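Local structure of YceI-like domain protein (Burkholderia cenocepacia BC7, 5IXH) at residues 24-29 / 47-52; 130-135 / 150-155. The protein is a bacterial lipocalin that holds a long polyprenyl diphosphate inside its beta barrel and probably captures antibiotics outside the cell. All coordinates share one frame; numbering follows the deposited sequence.

Contact 1 of 2, residues 24-29 / 47-52; sequences GAFKKF and MTIDVA. With OTP ((2E,6E,10E,14E,18E,22E,26E)-3,7,11,15,19,23,27,31-octamethyldotriaconta-2,6,10,14,18,22,26,30-octaenyl trihydrogen diphosphate), chain C.
Ile49 lies between two phenylalanines of the neighbouring strand, and its branches divide between them. Its CG2 meets mainly the Phe26 ring, sitting over one face, toward the rim, at 3.7 Å from the ring centroid, a CH-pi contact in which the two side chains cross at about a right angle. With chi1 of -66°, CG1 swings beside the backbone N and carries CD1 to within 3.6 Å of Phe29 CB, where it also brushes the base of Phe26; the Ile49 and Phe29 side chains run side by side in the same direction. Near the plane of the Phe26 ring, its edge meets the carbonyl O of Val51. Met47 SD stands obliquely to the Phe29 ring in a looser Met-aromatic contact.

Among the polar contacts, Asp50 N donates to Lys28 O at 3.0 Å. Phe29 and Ile49 form an antiparallel non-hydrogen-bonded pair. The side chains of Lys28 and Asp50 run alongside each other, Lys28 CD 3.6 Å from Asp50 OD2; NZ is farther from that oxygen than a salt bridge allows, so any attraction is probably modest.

Three residues also touch the polyprenyl chain: Met47 SD is 3.4 Å from OTP C16, Phe26 CZ is 3.7 Å from the branch methyl C23, and Ile49 CG1 lies near C18. The packing of Phe26 against Ile49 thus forms part of the apolar lining of the lipocalin-like barrel.

Strands 22-34 and 44-50 form a hairpin here. Ser53 OG is hydrogen-bonded to both Asp50 O and Lys28 N. Val11 of strand 10-15 packs on Phe26, Phe29, Met47 and Ile49, while strand 78-90 borders Thr48 and Val51.

Contact 2 of 2, residues 130-135 / 150-155; sequences IKRSAF and DEVQIK. With OTP ((2E,6E,10E,14E,18E,22E,26E)-3,7,11,15,19,23,27,31-octamethyldotriaconta-2,6,10,14,18,22,26,30-octaenyl trihydrogen diphosphate), chain C.
Chi1 of -157° sets the Asp150 carboxylate opposite its backbone N, and chi1 of 60° turns Ser133 OG back to meet it. Ser133 then grips both carboxylate oxygens: its N donates to OD1 at 2.8 Å and its OG to OD2 at 2.6 Å, each on a syn lone pair. Asp150 O accepts Arg132 N at 2.9 Å. Next along the strands, Ile130 and Val152 form an antiparallel hydrogen-bonded pair, with N to O distances of 2.9 Å both ways.

Arg132 CG passes 3.3 Å from Asp150 OD1, but the guanidinium turns elsewhere, giving its N-H groups to the carbonyls of Val137, Gly138, Trp142, Val148 and Ala149. Toward the ligand, Arg132 CB and Val152 CG2 lie beside OTP C28, while Ile154 CD1 touches both OTP C24 and, at 3.9 Å, Ile130 CD1.

Two bonds from one serine should fix the rotation of the carboxylate and probably favour its ionised form, with the positive charge of Arg132 nearby. Polar bonding thus fixes the residue just ahead of strand 151-160 against the 3-10 turn 132-134, while aliphatic groups contact the polyprenyl chain.

From the N terminus, strand 22-34 is met first; contact 1 closes when strand 44-50 returns beside it, and its two segments, 18 residues apart at their nearest ends, belong to one hairpin. The chain then runs through helix 59-66 and the long strands from 78 to 131. Contact 2 closes a later loop, which has neither helix nor strand between its segments, where strand 151-160 returns to strand 121-131. The two loops follow in series, neither nesting nor crossing. Strand 10-15 pairs with both 22-34 and 151-160, so it bridges the two contacts within one curled sheet. Their centres lie about 15 Å apart, and both line the polyprenyl pocket.

Contact 1 of 2, residues 24-29 / 47-52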
loop_
_atom_site.group_PDB
_atom_site.type_symbol
_atom_site.label_atom_id
_atom_site.label_comp_id
_atom_site.label_asym_id
_atom_site.label_seq_id
_atom_site.Cartn_x
_atom_site.Cartn_y
_atom_site.Cartn_z
ATOM N N GLY A 24 -6.881 1.366 -8.734
ATOM C CA GLY A 24 -7.809 0.549 -7.987
ATOM C C GLY A 24 -7.630 0.872 -6.518
ATOM O O GLY A 24 -6.558 1.336 -6.090
ATOM N N ALA A 25 -8.669 0.660 -5.726
ATOM C CA ALA A 25 -8.611 0.919 -4.288
ATOM C C ALA A 25 -8.986 -0.305 -3.493
ATOM O O ALA A 25 -9.873 -1.072 -3.903
ATOM C CB ALA A 25 -9.535 2.055 -3.929
ATOM N N PHE A 26 -8.315 -0.522 -2.373
ATOM C CA PHE A 26 -8.653 -1.612 -1.483
ATOM C C PHE A 26 -9.752 -1.147 -0.552
ATOM O O PHE A 26 -9.584 -0.176 0.191
ATOM C CB PHE A 26 -7.436 -2.056 -0.703
ATOM C CG PHE A 26 -6.360 -2.627 -1.558
ATOM C CD1 PHE A 26 -6.395 -3.967 -1.941
ATOM C CD2 PHE A 26 -5.295 -1.846 -1.986
ATOM C CE1 PHE A 26 -5.405 -4.509 -2.738
ATOM C CE2 PHE A 26 -4.298 -2.389 -2.775
ATOM C CZ PHE A 26 -4.339 -3.712 -3.151
ATOM N N LYS A 27 -10.897 -1.800 -0.602
ATOM C CA LYS A 27 -12.033 -1.340 0.166
ATOM C C LYS A 27 -12.002 -1.843 1.608
ATOM O O LYS A 27 -12.702 -1.312 2.463
ATOM C CB LYS A 27 -13.315 -1.759 -0.526
ATOM C CG LYS A 27 -13.491 -1.131 -1.908
ATOM C CD LYS A 27 -13.434 0.402 -1.844
ATOM C CE LYS A 27 -13.706 1.047 -3.193
ATOM N NZ LYS A 27 -13.544 2.532 -3.125
ATOM N N LYS A 28 -11.192 -2.856 1.873
ATOM C CA LYS A 28 -11.096 -3.414 3.216
ATOM C C LYS A 28 -9.637 -3.524 3.644
ATOM O O LYS A 28 -8.823 -4.236 3.020
ATOM C CB LYS A 28 -11.732 -4.789 3.299
ATOM C CG LYS A 28 -13.241 -4.804 3.082
ATOM C CD LYS A 28 -13.791 -6.228 3.244
ATOM C CE LYS A 28 -15.222 -6.368 2.737
ATOM N NZ LYS A 28 -15.672 -7.792 2.793
ATOM N N PHE A 29 -9.289 -2.801 4.707
ATOM C CA PHE A 29 -7.976 -2.897 5.309
ATOM C C PHE A 29 -8.070 -2.435 6.732
ATOM O O PHE A 29 -9.057 -1.830 7.130
ATOM C CB PHE A 29 -6.951 -2.072 4.522
ATOM C CG PHE A 29 -7.271 -0.609 4.415
ATOM C CD1 PHE A 29 -6.879 0.287 5.411
ATOM C CD2 PHE A 29 -7.941 -0.125 3.307
ATOM C CE1 PHE A 29 -7.171 1.640 5.297
ATOM C CE2 PHE A 29 -8.234 1.224 3.186
ATOM C CZ PHE A 29 -7.839 2.110 4.181
ATOM N N MET A 47 -0.064 -2.094 8.688
ATOM C CA MET A 47 -1.261 -2.155 7.874
ATOM C C MET A 47 -1.470 -3.556 7.370
ATOM O O MET A 47 -0.510 -4.240 7.001
ATOM C CB MET A 47 -1.140 -1.229 6.677
ATOM C CG MET A 47 -2.339 -1.239 5.773
ATOM S SD MET A 47 -2.168 -0.061 4.428
ATOM C CE MET A 47 -1.953 1.441 5.363
ATOM N N THR A 48 -2.724 -3.977 7.319
ATOM C CA THR A 48 -3.123 -5.273 6.803
ATOM C C THR A 48 -4.211 -5.043 5.794
ATOM O O THR A 48 -5.277 -4.509 6.128
ATOM C CB THR A 48 -3.641 -6.122 7.933
ATOM O OG1 THR A 48 -2.613 -6.209 8.936
ATOM C CG2 THR A 48 -4.002 -7.503 7.445
ATOM N N ILE A 49 -3.975 -5.448 4.559
ATOM C CA ILE A 49 -4.920 -5.265 3.470
ATOM C C ILE A 49 -5.575 -6.589 3.105
ATOM O O ILE A 49 -4.880 -7.620 2.946
ATOM C CB ILE A 49 -4.151 -4.703 2.259
ATOM C CG1 ILE A 49 -3.620 -3.281 2.523
ATOM C CG2 ILE A 49 -4.967 -4.755 0.990
ATOM C CD1 ILE A 49 -4.433 -2.153 1.930
ATOM N N ASP A 50 -6.900 -6.555 2.935
ATOM C CA ASP A 50 -7.667 -7.692 2.389
ATOM C C ASP A 50 -7.622 -7.590 0.870
ATOM O O ASP A 50 -8.306 -6.748 0.278
ATOM C CB ASP A 50 -9.089 -7.620 2.942
ATOM C CG ASP A 50 -10.083 -8.545 2.238
ATOM O OD1 ASP A 50 -9.782 -9.137 1.190
ATOM O OD2 ASP A 50 -11.219 -8.643 2.751
ATOM N N VAL A 51 -6.791 -8.395 0.216
ATOM C CA VAL A 51 -6.497 -8.127 -1.197
ATOM C C VAL A 51 -7.694 -8.375 -2.120
ATOM O O VAL A 51 -7.782 -7.729 -3.156
ATOM C CB VAL A 51 -5.216 -8.852 -1.727
ATOM C CG1 VAL A 51 -4.013 -8.523 -0.845
ATOM C CG2 VAL A 51 -5.413 -10.311 -1.806
ATOM N N ALA A 52 -8.617 -9.257 -1.732
ATOM C CA ALA A 52 -9.816 -9.497 -2.518
ATOM C C ALA A 52 -10.747 -8.297 -2.559
ATOM O O ALA A 52 -11.674 -8.261 -3.349
ATOM C CB ALA A 52 -10.563 -10.719 -1.971
HETATM O O7 OTP C . -6.318 -3.095 -23.653
HETATM P P2 OTP C . -5.551 -3.967 -22.680
HETATM O O5 OTP C . -5.534 -5.395 -23.179
HETATM O O6 OTP C . -4.131 -3.461 -22.547
HETATM O O4 OTP C . -6.249 -3.918 -21.256
HETATM P P1 OTP C . -5.940 -4.924 -20.065
HETATM O O2 OTP C . -6.770 -6.178 -20.222
HETATM O O3 OTP C . -4.469 -5.282 -20.051
HETATM O O1 OTP C . -6.344 -4.196 -18.712
HETATM C C40 OTP C . -5.438 -4.063 -17.629
HETATM C C39 OTP C . -6.336 -3.641 -16.470
HETATM C C37 OTP C . -5.881 -3.339 -15.219
HETATM C C38 OTP C . -6.957 -2.942 -14.209
HETATM C C36 OTP C . -4.393 -3.392 -14.803
HETATM C C35 OTP C . -4.286 -4.171 -13.476
HETATM C C34 OTP C . -3.107 -3.687 -12.613
HETATM C C32 OTP C . -3.091 -3.996 -11.272
HETATM C C33 OTP C . -4.224 -4.806 -10.630
HETATM C C31 OTP C . -1.918 -3.526 -10.392
HETATM C C30 OTP C . -1.385 -4.717 -9.567
HETATM C C29 OTP C . -1.353 -4.221 -8.118
HETATM C C27 OTP C . -0.222 -4.277 -7.342
HETATM C C28 OTP C . 1.122 -4.845 -7.800
HETATM C C26 OTP C . -0.361 -3.710 -5.927
HETATM C C25 OTP C . 0.300 -4.628 -4.890
HETATM C C24 OTP C . 0.031 -3.795 -3.631
HETATM C C22 OTP C . -0.708 -4.273 -2.584
HETATM C C23 OTP C . -1.305 -5.682 -2.545
HETATM C C21 OTP C . -0.903 -3.323 -1.404
HETATM C C20 OTP C . 0.183 -3.704 -0.398
HETATM C C19 OTP C . 0.362 -2.476 0.501
HETATM C C17 OTP C . 0.381 -2.584 1.876
HETATM C C18 OTP C . 0.229 -3.948 2.552
HETATM C C16 OTP C . 0.571 -1.352 2.778
HETATM C C15 OTP C . 0.563 -0.029 1.990
HETATM C C14 OTP C . 1.128 1.066 2.910
HETATM C C12 OTP C . 2.489 1.238 3.032
HETATM C C13 OTP C . 3.511 0.394 2.262
HETATM C C11 OTP C . 3.056 2.328 3.953
HETATM C C10 OTP C . 2.098 2.683 5.096
HETATM C C9 OTP C . 2.953 3.520 6.061
HETATM C C7 OTP C . 2.528 3.804 7.333
HETATM C C8 OTP C . 1.178 3.297 7.843
HETATM C C6 OTP C . 3.465 4.641 8.224
HETATM C C5 OTP C . 2.681 5.733 8.955
HETATM C C4 OTP C . 3.732 6.802 9.311
HETATM C C2 OTP C . 4.225 7.022 10.576
HETATM C C3 OTP C . 5.267 8.130 10.736
HETATM C C1 OTP C . 3.780 6.227 11.806
#

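Contact 2 of 2, residues 130-135 / 150-155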
loop_
_atom_site.group_PDB
_atom_site.type_symbol
_atom_site.label_atom_id
_atom_site.label_comp_id
_atom_site.label_asym_id
_atom_site.label_seq_id
_atom_site.Cartn_x
_atom_site.Cartn_y
_atom_site.Cartn_z
ATOM N N ILE A 130 6.639 0.344 -6.228
ATOM C CA ILE A 130 7.169 -1.006 -6.210
ATOM C C ILE A 130 7.180 -1.567 -7.617
ATOM O O ILE A 130 6.504 -1.043 -8.510
ATOM C CB ILE A 130 6.342 -1.947 -5.309
ATOM C CG1 ILE A 130 4.906 -2.162 -5.824
ATOM C CG2 ILE A 130 6.338 -1.426 -3.849
ATOM C CD1 ILE A 130 4.213 -3.400 -5.205
ATOM N N LYS A 131 7.916 -2.650 -7.795
ATOM C CA LYS A 131 7.815 -3.457 -8.999
ATOM C C LYS A 131 6.911 -4.641 -8.686
ATOM O O LYS A 131 7.206 -5.432 -7.807
ATOM C CB LYS A 131 9.192 -3.971 -9.410
ATOM C CG LYS A 131 10.124 -2.893 -9.910
ATOM C CD LYS A 131 11.457 -3.479 -10.363
ATOM C CE LYS A 131 12.211 -2.524 -11.282
ATOM N NZ LYS A 131 12.051 -1.096 -10.883
ATOM N N ARG A 132 5.821 -4.770 -9.432
ATOM C CA ARG A 132 4.914 -5.896 -9.228
ATOM C C ARG A 132 5.627 -7.227 -9.386
ATOM O O ARG A 132 5.304 -8.197 -8.688
ATOM C CB ARG A 132 3.680 -5.810 -10.139
ATOM C CG ARG A 132 3.954 -5.928 -11.639
ATOM C CD ARG A 132 2.692 -5.661 -12.446
ATOM N NE ARG A 132 2.948 -5.775 -13.874
ATOM C CZ ARG A 132 3.068 -6.924 -14.529
ATOM N NH1 ARG A 132 2.937 -8.089 -13.892
ATOM N NH2 ARG A 132 3.310 -6.904 -15.833
ATOM N N SER A 133 6.597 -7.275 -10.299
ATOM C CA SER A 133 7.348 -8.510 -10.546
ATOM C C SER A 133 8.113 -8.999 -9.307
ATOM O O SER A 133 8.307 -10.203 -9.147
ATOM C CB SER A 133 8.347 -8.327 -11.703
ATOM O OG SER A 133 9.276 -7.301 -11.398
ATOM N N ALA A 134 8.525 -8.077 -8.432
ATOM C CA ALA A 134 9.258 -8.442 -7.227
ATOM C C ALA A 134 8.422 -9.301 -6.289
ATOM O O ALA A 134 8.957 -10.038 -5.466
ATOM C CB ALA A 134 9.716 -7.198 -6.497
ATOM N N PHE A 135 7.104 -9.192 -6.403
ATOM C CA PHE A 135 6.188 -9.963 -5.580
ATOM C C PHE A 135 5.414 -11.017 -6.394
ATOM O O PHE A 135 4.453 -11.596 -5.917
ATOM C CB PHE A 135 5.220 -9.001 -4.877
ATOM C CG PHE A 135 5.910 -7.992 -4.018
ATOM C CD1 PHE A 135 6.215 -8.297 -2.703
ATOM C CD2 PHE A 135 6.296 -6.743 -4.526
ATOM C CE1 PHE A 135 6.880 -7.409 -1.908
ATOM C CE2 PHE A 135 6.956 -5.841 -3.725
ATOM C CZ PHE A 135 7.256 -6.171 -2.409
ATOM N N ASP A 150 5.661 -2.727 -15.077
ATOM C CA ASP A 150 6.117 -3.346 -13.852
ATOM C C ASP A 150 5.907 -2.408 -12.657
ATOM O O ASP A 150 5.452 -2.820 -11.594
ATOM C CB ASP A 150 7.588 -3.733 -13.967
ATOM C CG ASP A 150 7.994 -4.836 -13.007
ATOM O OD1 ASP A 150 7.171 -5.241 -12.157
ATOM O OD2 ASP A 150 9.150 -5.291 -13.095
ATOM N N GLU A 151 6.208 -1.130 -12.840
ATOM C CA GLU A 151 6.066 -0.203 -11.728
ATOM C C GLU A 151 4.610 0.047 -11.354
ATOM O O GLU A 151 3.784 0.346 -12.210
ATOM C CB GLU A 151 6.739 1.140 -12.016
ATOM C CG GLU A 151 6.670 2.040 -10.780
ATOM C CD GLU A 151 7.558 3.259 -10.858
ATOM O OE1 GLU A 151 7.014 4.379 -10.941
ATOM O OE2 GLU A 151 8.796 3.098 -10.803
ATOM N N VAL A 152 4.310 -0.092 -10.065
ATOM C CA VAL A 152 2.994 0.224 -9.503
ATOM C C VAL A 152 3.210 1.183 -8.345
ATOM O O VAL A 152 4.096 0.964 -7.510
ATOM C CB VAL A 152 2.287 -1.050 -8.990
ATOM C CG1 VAL A 152 0.975 -0.718 -8.256
ATOM C CG2 VAL A 152 2.023 -1.998 -10.134
ATOM N N GLN A 153 2.404 2.234 -8.272
ATOM C CA GLN A 153 2.489 3.184 -7.180
ATOM C C GLN A 153 1.400 2.893 -6.155
ATOM O O GLN A 153 0.206 2.924 -6.468
ATOM C CB GLN A 153 2.346 4.616 -7.690
ATOM C CG GLN A 153 3.456 5.045 -8.615
ATOM C CD GLN A 153 3.267 6.458 -9.117
ATOM O OE1 GLN A 153 2.210 7.059 -8.927
ATOM N NE2 GLN A 153 4.296 6.999 -9.761
ATOM N N ILE A 154 1.814 2.606 -4.931
ATOM C CA ILE A 154 0.882 2.377 -3.831
ATOM C C ILE A 154 0.689 3.704 -3.101
ATOM O O ILE A 154 1.629 4.250 -2.542
ATOM C CB ILE A 154 1.431 1.335 -2.832
ATOM C CG1 ILE A 154 1.696 -0.006 -3.535
ATOM C CG2 ILE A 154 0.434 1.176 -1.657
ATOM C CD1 ILE A 154 2.410 -1.027 -2.685
ATOM N N LYS A 155 -0.518 4.235 -3.127
ATOM C CA LYS A 155 -0.809 5.521 -2.507
ATOM C C LYS A 155 -1.660 5.305 -1.281
ATOM O O LYS A 155 -2.574 4.498 -1.285
ATOM C CB LYS A 155 -1.546 6.424 -3.497
ATOM C CG LYS A 155 -0.861 6.578 -4.838
ATOM C CD LYS A 155 -1.261 7.872 -5.543
ATOM C CE LYS A 155 -2.773 8.090 -5.565
ATOM N NZ LYS A 155 -3.499 6.998 -6.265
HETATM O O7 OTP C . -6.318 -3.095 -23.653
HETATM P P2 OTP C . -5.551 -3.967 -22.680
HETATM O O5 OTP C . -5.534 -5.395 -23.179
HETATM O O6 OTP C . -4.131 -3.461 -22.547
HETATM O O4 OTP C . -6.249 -3.918 -21.256
HETATM P P1 OTP C . -5.940 -4.924 -20.065
HETATM O O2 OTP C . -6.770 -6.178 -20.222
HETATM O O3 OTP C . -4.469 -5.282 -20.051
HETATM O O1 OTP C . -6.344 -4.196 -18.712
HETATM C C40 OTP C . -5.438 -4.063 -17.629
HETATM C C39 OTP C . -6.336 -3.641 -16.470
HETATM C C37 OTP C . -5.881 -3.339 -15.219
HETATM C C38 OTP C . -6.957 -2.942 -14.209
HETATM C C36 OTP C . -4.393 -3.392 -14.803
HETATM C C35 OTP C . -4.286 -4.171 -13.476
HETATM C C34 OTP C . -3.107 -3.687 -12.613
HETATM C C32 OTP C . -3.091 -3.996 -11.272
HETATM C C33 OTP C . -4.224 -4.806 -10.630
HETATM C C31 OTP C . -1.918 -3.526 -10.392
HETATM C C30 OTP C . -1.385 -4.717 -9.567
HETATM C C29 OTP C . -1.353 -4.221 -8.118
HETATM C C27 OTP C . -0.222 -4.277 -7.342
HETATM C C28 OTP C . 1.122 -4.845 -7.800
HETATM C C26 OTP C . -0.361 -3.710 -5.927
HETATM C C25 OTP C . 0.300 -4.628 -4.890
HETATM C C24 OTP C . 0.031 -3.795 -3.631
HETATM C C22 OTP C . -0.708 -4.273 -2.584
HETATM C C23 OTP C . -1.305 -5.682 -2.545
HETATM C C21 OTP C . -0.903 -3.323 -1.404
HETATM C C20 OTP C . 0.183 -3.704 -0.398
HETATM C C19 OTP C . 0.362 -2.476 0.501
HETATM C C17 OTP C . 0.381 -2.584 1.876
HETATM C C18 OTP C . 0.229 -3.948 2.552
HETATM C C16 OTP C . 0.571 -1.352 2.778
HETATM C C15 OTP C . 0.563 -0.029 1.990
HETATM C C14 OTP C . 1.128 1.066 2.910
HETATM C C12 OTP C . 2.489 1.238 3.032
HETATM C C13 OTP C . 3.511 0.394 2.262
HETATM C C11 OTP C . 3.056 2.328 3.953
HETATM C C10 OTP C . 2.098 2.683 5.096
HETATM C C9 OTP C . 2.953 3.520 6.061
HETATM C C7 OTP C . 2.528 3.804 7.333
HETATM C C8 OTP C . 1.178 3.297 7.843
HETATM C C6 OTP C . 3.465 4.641 8.224
HETATM C C5 OTP C . 2.681 5.733 8.955
HETATM C C4 OTP C . 3.732 6.802 9.311
HETATM C C2 OTP C . 4.225 7.022 10.576
HETATM C C3 OTP C . 5.267 8.130 10.736
HETATM C C1 OTP C . 3.780 6.227 11.806
#